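Long-range contacts in transcriptional regulator (NtrC family) (Aquifex aeolicus, PDB 3DZD), which probably acts as an AAA+ ATPase of the NtrC family that activates sigma-54-dependent transcription under control of a receiver domain: residues E128-V132 against I167-L171; G159-T163 against K344-R348. All coordinates share one frame; numbering follows the deposited sequence.

How the contacts relate
Both contacts border the same ADP, with their centres about 15 Å apart: contact 1 holds the adenine, while contact 2 meets the phosphates and, through Val-347, the C8 side of the base. Along the chain their segments alternate, in the order 128-132, 159-163, 167-171, 344-348. The loop 159-163 follows strand 155-158 of the five-stranded parallel sheet of the ATPase domain and runs into helix 165-176, which supplies 167-171. One strand-loop-helix unit therefore serves both contacts. Its partners come from far apart in sequence, the loop ahead of helix 136-149 in contact 1 and the N-terminal part of helix 346-359, in the lid, in contact 2. The nucleotide thus lies where ATPase core and lid meet.

Contact 1. Residues E128-V132 against I167-L171; sequences EIEFV and IVARL. With ADP (adenosine-5'-diphosphate), chain C.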
ATOM      1  N   GLU A 128       7.408   6.682  -8.890  1.00119.77           N
ATOM      2  CA  GLU A 128       7.939   6.520 -10.239  1.00110.21           C
ATOM      3  C   GLU A 128       8.939   5.378 -10.218  1.00106.36           C
ATOM      4  O   GLU A 128       9.507   5.058  -9.172  1.00102.56           O
ATOM      5  CB  GLU A 128       8.631   7.791 -10.735  1.00111.34           C
ATOM      6  CG  GLU A 128       7.695   8.923 -11.123  1.00127.03           C
ATOM      7  CD  GLU A 128       7.496   9.931 -10.003  1.00133.92           C
ATOM      8  OE1 GLU A 128       7.956   9.663  -8.872  1.00136.53           O
ATOM      9  OE2 GLU A 128       6.885  10.993 -10.255  1.00132.68           O
ATOM     10  N   ILE A 129       9.156   4.761 -11.372  1.00 68.28           N
ATOM     11  CA  ILE A 129      10.100   3.652 -11.462  1.00 60.06           C
ATOM     12  C   ILE A 129      11.283   4.034 -12.333  1.00 61.84           C
ATOM     13  O   ILE A 129      11.112   4.443 -13.479  1.00 62.02           O
ATOM     14  CB  ILE A 129       9.439   2.389 -12.038  1.00 64.96           C
ATOM     15  CG1 ILE A 129       8.355   1.874 -11.092  1.00 61.71           C
ATOM     16  CG2 ILE A 129      10.468   1.308 -12.270  1.00 57.36           C
ATOM     17  CD1 ILE A 129       7.485   0.820 -11.716  1.00 60.76           C
ATOM     18  N   GLU A 130      12.481   3.900 -11.780  1.00 70.73           N
ATOM     19  CA  GLU A 130      13.696   4.230 -12.510  1.00 71.54           C
ATOM     20  C   GLU A 130      14.180   3.026 -13.304  1.00 68.31           C
ATOM     21  O   GLU A 130      14.433   1.957 -12.749  1.00 62.68           O
ATOM     22  CB  GLU A 130      14.787   4.682 -11.540  1.00 76.47           C
ATOM     23  CG  GLU A 130      14.351   5.782 -10.579  1.00 76.89           C
ATOM     24  CD  GLU A 130      14.440   7.171 -11.189  1.00 82.84           C
ATOM     25  OE1 GLU A 130      14.993   7.302 -12.305  1.00 81.93           O
ATOM     26  OE2 GLU A 130      13.957   8.130 -10.546  1.00 91.06           O
ATOM     27  N   PHE A 131      14.302   3.203 -14.610  1.00 47.26           N
ATOM     28  CA  PHE A 131      14.802   2.145 -15.468  1.00 39.20           C
ATOM     29  C   PHE A 131      15.891   2.730 -16.333  1.00 45.04           C
ATOM     30  O   PHE A 131      15.640   3.181 -17.443  1.00 42.88           O
ATOM     31  CB  PHE A 131      13.678   1.596 -16.330  1.00 41.57           C
ATOM     32  CG  PHE A 131      14.069   0.406 -17.132  1.00 44.32           C
ATOM     33  CD1 PHE A 131      13.396   0.089 -18.305  1.00 39.06           C
ATOM     34  CD2 PHE A 131      15.123  -0.397 -16.721  1.00 42.05           C
ATOM     35  CE1 PHE A 131      13.759  -1.019 -19.048  1.00 41.85           C
ATOM     36  CE2 PHE A 131      15.498  -1.502 -17.455  1.00 37.64           C
ATOM     37  CZ  PHE A 131      14.816  -1.814 -18.626  1.00 45.28           C
ATOM     38  N   VAL A 132      17.111   2.732 -15.815  1.00 48.00           N
ATOM     39  CA  VAL A 132      18.185   3.495 -16.433  1.00 44.08           C
ATOM     40  C   VAL A 132      18.932   2.699 -17.500  1.00 43.47           C
ATOM     41  O   VAL A 132      19.267   1.530 -17.294  1.00 42.69           O
ATOM     42  CB  VAL A 132      19.168   4.014 -15.374  1.00 46.48           C
ATOM     43  CG1 VAL A 132      20.352   4.702 -16.038  1.00 41.60           C
ATOM     44  CG2 VAL A 132      18.447   4.959 -14.435  1.00 46.97           C
ATOM     45  N   ILE A 167      12.112  -4.791 -12.211  1.00 36.59           N
ATOM     46  CA  ILE A 167      11.789  -3.449 -12.683  1.00 37.67           C
ATOM     47  C   ILE A 167      10.939  -3.511 -13.941  1.00 42.44           C
ATOM     48  O   ILE A 167       9.955  -2.785 -14.068  1.00 44.97           O
ATOM     49  CB  ILE A 167      13.029  -2.628 -13.010  1.00 38.78           C
ATOM     50  CG1 ILE A 167      13.823  -2.319 -11.736  1.00 46.79           C
ATOM     51  CG2 ILE A 167      12.625  -1.356 -13.711  1.00 37.23           C
ATOM     52  CD1 ILE A 167      14.949  -1.324 -11.955  1.00 51.46           C
ATOM     53  N   VAL A 168      11.329  -4.363 -14.884  1.00 37.03           N
ATOM     54  CA  VAL A 168      10.596  -4.461 -16.130  1.00 37.14           C
ATOM     55  C   VAL A 168       9.164  -4.917 -15.847  1.00 37.19           C
ATOM     56  O   VAL A 168       8.207  -4.395 -16.430  1.00 37.19           O
ATOM     57  CB  VAL A 168      11.272  -5.429 -17.118  1.00 37.39           C
ATOM     58  CG1 VAL A 168      10.434  -5.558 -18.384  1.00 37.73           C
ATOM     59  CG2 VAL A 168      12.678  -4.959 -17.444  1.00 37.55           C
ATOM     60  N   ALA A 169       9.033  -5.889 -14.950  1.00 37.25           N
ATOM     61  CA  ALA A 169       7.736  -6.421 -14.542  1.00 36.88           C
ATOM     62  C   ALA A 169       6.814  -5.344 -13.940  1.00 37.12           C
ATOM     63  O   ALA A 169       5.631  -5.277 -14.279  1.00 37.31           O
ATOM     64  CB  ALA A 169       7.922  -7.583 -13.577  1.00 37.21           C
ATOM     65  N   ARG A 170       7.350  -4.505 -13.061  1.00 38.87           N
ATOM     66  CA  ARG A 170       6.577  -3.393 -12.497  1.00 39.20           C
ATOM     67  C   ARG A 170       6.191  -2.379 -13.556  1.00 46.69           C
ATOM     68  O   ARG A 170       5.080  -1.843 -13.547  1.00 44.69           O
ATOM     69  CB  ARG A 170       7.342  -2.696 -11.373  1.00 36.44           C
ATOM     70  CG  ARG A 170       7.370  -3.491 -10.082  1.00 36.25           C
ATOM     71  CD  ARG A 170       8.065  -2.736  -8.963  1.00 38.43           C
ATOM     72  NE  ARG A 170       8.208  -3.603  -7.793  1.00 47.64           N
ATOM     73  CZ  ARG A 170       7.227  -3.848  -6.923  1.00 50.59           C
ATOM     74  NH1 ARG A 170       6.032  -3.281  -7.089  1.00 49.10           N
ATOM     75  NH2 ARG A 170       7.440  -4.654  -5.889  1.00 43.06           N
ATOM     76  N   LEU A 171       7.120  -2.110 -14.466  1.00 37.38           N
ATOM     77  CA  LEU A 171       6.835  -1.213 -15.570  1.00 37.28           C
ATOM     78  C   LEU A 171       5.652  -1.746 -16.342  1.00 41.17           C
ATOM     79  O   LEU A 171       4.703  -1.013 -16.613  1.00 48.29           O
ATOM     80  CB  LEU A 171       8.053  -1.063 -16.483  1.00 40.79           C
ATOM     81  CG  LEU A 171       9.188  -0.237 -15.863  1.00 48.00           C
ATOM     82  CD1 LEU A 171      10.384  -0.127 -16.810  1.00 43.49           C
ATOM     83  CD2 LEU A 171       8.690   1.154 -15.455  1.00 44.03           C
TER
HETATM   84  PB  ADP C 370      16.696  -9.228 -10.923  0.52 45.33           P
HETATM   85  O1B ADP C 370      15.239  -8.899 -10.663  0.77 43.69           O
HETATM   86  O2B ADP C 370      17.209 -10.438 -10.173  0.88 52.43           O
HETATM   87  O3B ADP C 370      17.068  -9.280 -12.374  1.00 39.04           O
HETATM   88  PA  ADP C 370      17.057  -6.731  -9.490  1.00 49.22           P
HETATM   89  O1A ADP C 370      16.447  -5.688 -10.385  1.00 58.16           O
HETATM   90  O2A ADP C 370      16.219  -7.236  -8.334  1.00 57.69           O
HETATM   91  O3A ADP C 370      17.577  -7.966 -10.404  1.00 55.33           O
HETATM   92  O5' ADP C 370      18.424  -6.142  -8.878  1.00 50.97           O
HETATM   93  C5' ADP C 370      18.956  -4.909  -9.342  1.00 44.76           C
HETATM   94  C4' ADP C 370      18.990  -3.855  -8.253  1.00 44.12           C
HETATM   95  O4' ADP C 370      19.384  -2.647  -8.893  1.00 41.32           O
HETATM   96  C3' ADP C 370      17.593  -3.565  -7.746  1.00 50.68           C
HETATM   97  O3' ADP C 370      17.693  -2.883  -6.491  1.00 50.81           O
HETATM   98  C2' ADP C 370      17.008  -2.578  -8.720  1.00 45.50           C
HETATM   99  O2' ADP C 370      16.275  -1.627  -7.945  1.00 44.81           O
HETATM  100  C1' ADP C 370      18.230  -1.894  -9.297  1.00 42.19           C
HETATM  101  N9  ADP C 370      18.193  -1.856 -10.774  1.00 39.98           N
HETATM  102  C8  ADP C 370      18.312  -2.923 -11.587  1.00 39.52           C
HETATM  103  N7  ADP C 370      18.272  -2.564 -12.884  1.00 37.07           N
HETATM  104  C5  ADP C 370      18.125  -1.228 -12.916  1.00 37.10           C
HETATM  105  C6  ADP C 370      18.001  -0.209 -13.980  1.00 39.84           C
HETATM  106  N6  ADP C 370      18.036  -0.566 -15.292  1.00 46.23           N
HETATM  107  N1  ADP C 370      17.866   1.075 -13.599  1.00 43.68           N
HETATM  108  C2  ADP C 370      17.839   1.422 -12.298  1.00 43.39           C
HETATM  109  N3  ADP C 370      17.938   0.552 -11.278  1.00 41.99           N
HETATM  110  C4  ADP C 370      18.080  -0.765 -11.524  1.00 39.30           C
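Val-132 N donates a nearly straight hydrogen bond (2.9 Å, 171°) to N1 of ADP, holding the adenine against Ile-167, the residue across the contact whose CD1 lies over the base 3.2 Å from ADP C4. ADP N6 returns a more bent bond to Val-132 O (3.1 Å, 140°), so a backbone amide and carbonyl read the base. Next to this pair, the edge of the Phe-131 ring meets the amino group, with CD2 3.2 Å from ADP N6. With CG anti to the backbone N (chi1 -174°), the ring lies between the adenine amino group and the Leu-171 and Val-168 side chains. There Leu-171 CD1 comes obliquely to within 3.4 Å of Phe-131 CD1, and Val-168 CG2 approaches Phe-131 CZ. Lys-142 adds a cation-pi contact. With an alanine in place of Phe-131, Leu-171 and Val-168 would probably lose their aromatic partner and a gap would open beside the adenine amino group. Farther along, Ile-129 CG2 rests on both Ile-167 CG2 and Leu-171 CD2, while Ile-129 CD1 presses on Arg-170 CB (3.5 Å). The guanidinium of Arg-170 turns elsewhere, to a salt bridge with Glu-166. The 128-132 loop thus lies along one side of helix 165-176; Val-168 and Leu-171 also pack on Ile-145 of helix 136-149, Ala-169 and Arg-170 touch strand 182-186, and Val-132 reaches helix 307-322.

Contact 2. Residues G159-T163 against K344-R348; sequences GESGT and KGNVR. With ADP (adenosine-5'-diphosphate), chain C.
Gly-162 O accepts a hydrogen bond from Val-347 N (2.9 Å) and a weak one from Arg-348 N (3.5 Å), tying the loop to the N-terminal part of helix 346-359. Asn-346 ND2 grips the same loop twice. One bond runs almost straight (3.0 Å, 176°), in the amide plane, to the anti lone pair of Glu-160 OE1; the other goes to Ser-161 O, tilted out of that plane. Gly-162 turns with positive phi and has no space for a CB, which would collide with Arg-348 CB and Gly-345 O. Its N bonds ADP O2B at 3.2 Å. Bent at chi3 (73°), the Arg-348 chain lays one guanidinium face over Gly-162 N and the Ser-161 carbonyl carbon, while Val-347 CG1 packs 3.3 Å from ADP C8. In the second shell, Thr-163 OG1 donates to Glu-160 O, bracing the type II turn of residues 160-163. Arg-302 pairs with Glu-160 OE2, and Leu-301 N holds Asn-346 OD1, fixing both polar groups. The glycine-rich GESGTGK loop is the Walker A motif, or P-loop, and the facing GNVREL sequence matches the sensor II region of AAA+ lids in this family.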
ATOM      1  N   GLY A 159      16.936 -13.496 -18.309  1.00 41.16           N
ATOM      2  CA  GLY A 159      18.082 -12.653 -18.038  1.00 38.71           C
ATOM      3  C   GLY A 159      18.867 -13.212 -16.887  1.00 38.70           C
ATOM      4  O   GLY A 159      18.332 -13.975 -16.087  1.00 40.78           O
ATOM      5  N   GLU A 160      20.135 -12.828 -16.799  1.00 40.20           N
ATOM      6  CA  GLU A 160      20.978 -13.235 -15.689  1.00 38.85           C
ATOM      7  C   GLU A 160      20.511 -12.575 -14.399  1.00 41.93           C
ATOM      8  O   GLU A 160      19.664 -11.671 -14.416  1.00 38.19           O
ATOM      9  CB  GLU A 160      22.428 -12.873 -15.964  1.00 40.50           C
ATOM     10  CG  GLU A 160      23.067 -13.671 -17.077  1.00 42.12           C
ATOM     11  CD  GLU A 160      24.561 -13.406 -17.201  1.00 42.26           C
ATOM     12  OE1 GLU A 160      25.059 -12.473 -16.523  1.00 39.50           O
ATOM     13  OE2 GLU A 160      25.235 -14.135 -17.975  1.00 40.53           O
ATOM     14  N   SER A 161      21.069 -13.029 -13.281  1.00 40.05           N
ATOM     15  CA  SER A 161      20.691 -12.497 -11.985  1.00 45.65           C
ATOM     16  C   SER A 161      21.072 -11.035 -11.886  1.00 41.14           C
ATOM     17  O   SER A 161      22.131 -10.630 -12.372  1.00 38.10           O
ATOM     18  CB  SER A 161      21.355 -13.283 -10.867  1.00 43.99           C
ATOM     19  OG  SER A 161      20.980 -14.642 -10.937  1.00 62.89           O
ATOM     20  N   GLY A 162      20.197 -10.251 -11.266  1.00 38.01           N
ATOM     21  CA  GLY A 162      20.443  -8.841 -11.067  1.00 37.54           C
ATOM     22  C   GLY A 162      20.443  -7.992 -12.319  1.00 37.81           C
ATOM     23  O   GLY A 162      21.107  -6.966 -12.354  1.00 37.95           O
ATOM     24  N   THR A 163      19.700  -8.388 -13.346  1.00 38.01           N
ATOM     25  CA  THR A 163      19.621  -7.568 -14.566  1.00 37.83           C
ATOM     26  C   THR A 163      18.379  -6.660 -14.646  1.00 37.83           C
ATOM     27  O   THR A 163      18.153  -6.012 -15.660  1.00 37.84           O
ATOM     28  CB  THR A 163      19.684  -8.418 -15.841  1.00 37.95           C
ATOM     29  OG1 THR A 163      18.704  -9.444 -15.754  1.00 38.05           O
ATOM     30  CG2 THR A 163      21.044  -9.055 -15.993  1.00 38.56           C
ATOM     31  N   LYS A 344      29.533 -10.219 -12.979  1.00 40.16           N
ATOM     32  CA  LYS A 344      28.804 -11.488 -12.950  1.00 46.20           C
ATOM     33  C   LYS A 344      27.493 -11.365 -12.162  1.00 41.90           C
ATOM     34  O   LYS A 344      26.529 -12.085 -12.417  1.00 45.34           O
ATOM     35  CB  LYS A 344      29.669 -12.611 -12.379  1.00 49.31           C
ATOM     36  CG  LYS A 344      28.947 -13.946 -12.332  1.00 73.05           C
ATOM     37  CD  LYS A 344      29.882 -15.090 -11.978  1.00 81.63           C
ATOM     38  CE  LYS A 344      29.183 -16.435 -12.119  1.00 85.55           C
ATOM     39  NZ  LYS A 344      30.073 -17.567 -11.742  1.00101.48           N
ATOM     40  N   GLY A 345      27.474 -10.450 -11.196  1.00 39.62           N
ATOM     41  CA  GLY A 345      26.261 -10.135 -10.464  1.00 38.60           C
ATOM     42  C   GLY A 345      25.495  -8.971 -11.074  1.00 38.31           C
ATOM     43  O   GLY A 345      24.493  -8.507 -10.516  1.00 37.98           O
ATOM     44  N   ASN A 346      25.979  -8.482 -12.210  1.00 40.10           N
ATOM     45  CA  ASN A 346      25.277  -7.457 -12.959  1.00 39.97           C
ATOM     46  C   ASN A 346      24.934  -6.194 -12.160  1.00 39.22           C
ATOM     47  O   ASN A 346      25.789  -5.658 -11.471  1.00 38.47           O
ATOM     48  CB  ASN A 346      24.054  -8.080 -13.621  1.00 39.62           C
ATOM     49  CG  ASN A 346      24.442  -9.038 -14.733  1.00 39.47           C
ATOM     50  OD1 ASN A 346      24.896  -8.601 -15.779  1.00 38.73           O
ATOM     51  ND2 ASN A 346      24.304 -10.345 -14.496  1.00 38.68           N
ATOM     52  N   VAL A 347      23.697  -5.716 -12.258  1.00 38.06           N
ATOM     53  CA  VAL A 347      23.346  -4.413 -11.692  1.00 37.78           C
ATOM     54  C   VAL A 347      23.315  -4.509 -10.178  1.00 37.41           C
ATOM     55  O   VAL A 347      23.625  -3.557  -9.459  1.00 37.42           O
ATOM     56  CB  VAL A 347      21.984  -3.906 -12.208  1.00 37.44           C
ATOM     57  CG1 VAL A 347      21.620  -2.576 -11.560  1.00 37.43           C
ATOM     58  CG2 VAL A 347      22.003  -3.765 -13.717  1.00 37.62           C
ATOM     59  N   ARG A 348      22.950  -5.685  -9.700  1.00 37.40           N
ATOM     60  CA  ARG A 348      22.897  -5.944  -8.276  1.00 39.48           C
ATOM     61  C   ARG A 348      24.302  -5.789  -7.685  1.00 37.45           C
ATOM     62  O   ARG A 348      24.480  -5.171  -6.639  1.00 37.44           O
ATOM     63  CB  ARG A 348      22.342  -7.349  -8.055  1.00 40.04           C
ATOM     64  CG  ARG A 348      22.061  -7.714  -6.636  1.00 47.22           C
ATOM     65  CD  ARG A 348      21.130  -8.903  -6.639  1.00 49.83           C
ATOM     66  NE  ARG A 348      21.827 -10.115  -7.046  1.00 55.31           N
ATOM     67  CZ  ARG A 348      21.218 -11.203  -7.503  1.00 51.96           C
ATOM     68  NH1 ARG A 348      19.898 -11.219  -7.619  1.00 45.60           N
ATOM     69  NH2 ARG A 348      21.930 -12.271  -7.840  1.00 51.52           N
TER
HETATM   70  PB  ADP C 370      16.696  -9.228 -10.923  0.52 45.33           P
HETATM   71  O1B ADP C 370      15.239  -8.899 -10.663  0.77 43.69           O
HETATM   72  O2B ADP C 370      17.209 -10.438 -10.173  0.88 52.43           O
HETATM   73  O3B ADP C 370      17.068  -9.280 -12.374  1.00 39.04           O
HETATM   74  PA  ADP C 370      17.057  -6.731  -9.490  1.00 49.22           P
HETATM   75  O1A ADP C 370      16.447  -5.688 -10.385  1.00 58.16           O
HETATM   76  O2A ADP C 370      16.219  -7.236  -8.334  1.00 57.69           O
HETATM   77  O3A ADP C 370      17.577  -7.966 -10.404  1.00 55.33           O
HETATM   78  O5' ADP C 370      18.424  -6.142  -8.878  1.00 50.97           O
HETATM   79  C5' ADP C 370      18.956  -4.909  -9.342  1.00 44.76           C
HETATM   80  C4' ADP C 370      18.990  -3.855  -8.253  1.00 44.12           C
HETATM   81  O4' ADP C 370      19.384  -2.647  -8.893  1.00 41.32           O
HETATM   82  C3' ADP C 370      17.593  -3.565  -7.746  1.00 50.68           C
HETATM   83  O3' ADP C 370      17.693  -2.883  -6.491  1.00 50.81           O
HETATM   84  C2' ADP C 370      17.008  -2.578  -8.720  1.00 45.50           C
HETATM   85  O2' ADP C 370      16.275  -1.627  -7.945  1.00 44.81           O
HETATM   86  C1' ADP C 370      18.230  -1.894  -9.297  1.00 42.19           C
HETATM   87  N9  ADP C 370      18.193  -1.856 -10.774  1.00 39.98           N
HETATM   88  C8  ADP C 370      18.312  -2.923 -11.587  1.00 39.52           C
HETATM   89  N7  ADP C 370      18.272  -2.564 -12.884  1.00 37.07           N
HETATM   90  C5  ADP C 370      18.125  -1.228 -12.916  1.00 37.10           C
HETATM   91  C6  ADP C 370      18.001  -0.209 -13.980  1.00 39.84           C
HETATM   92  N6  ADP C 370      18.036  -0.566 -15.292  1.00 46.23           N
HETATM   93  N1  ADP C 370      17.866   1.075 -13.599  1.00 43.68           N
HETATM   94  C2  ADP C 370      17.839   1.422 -12.298  1.00 43.39           C
HETATM   95  N3  ADP C 370      17.938   0.552 -11.278  1.00 41.99           N
HETATM   96  C4  ADP C 370      18.080  -0.765 -11.524  1.00 39.30           C
HETATM   97  O   HOH W   1      21.095 -15.446  -8.201  1.00 63.83           O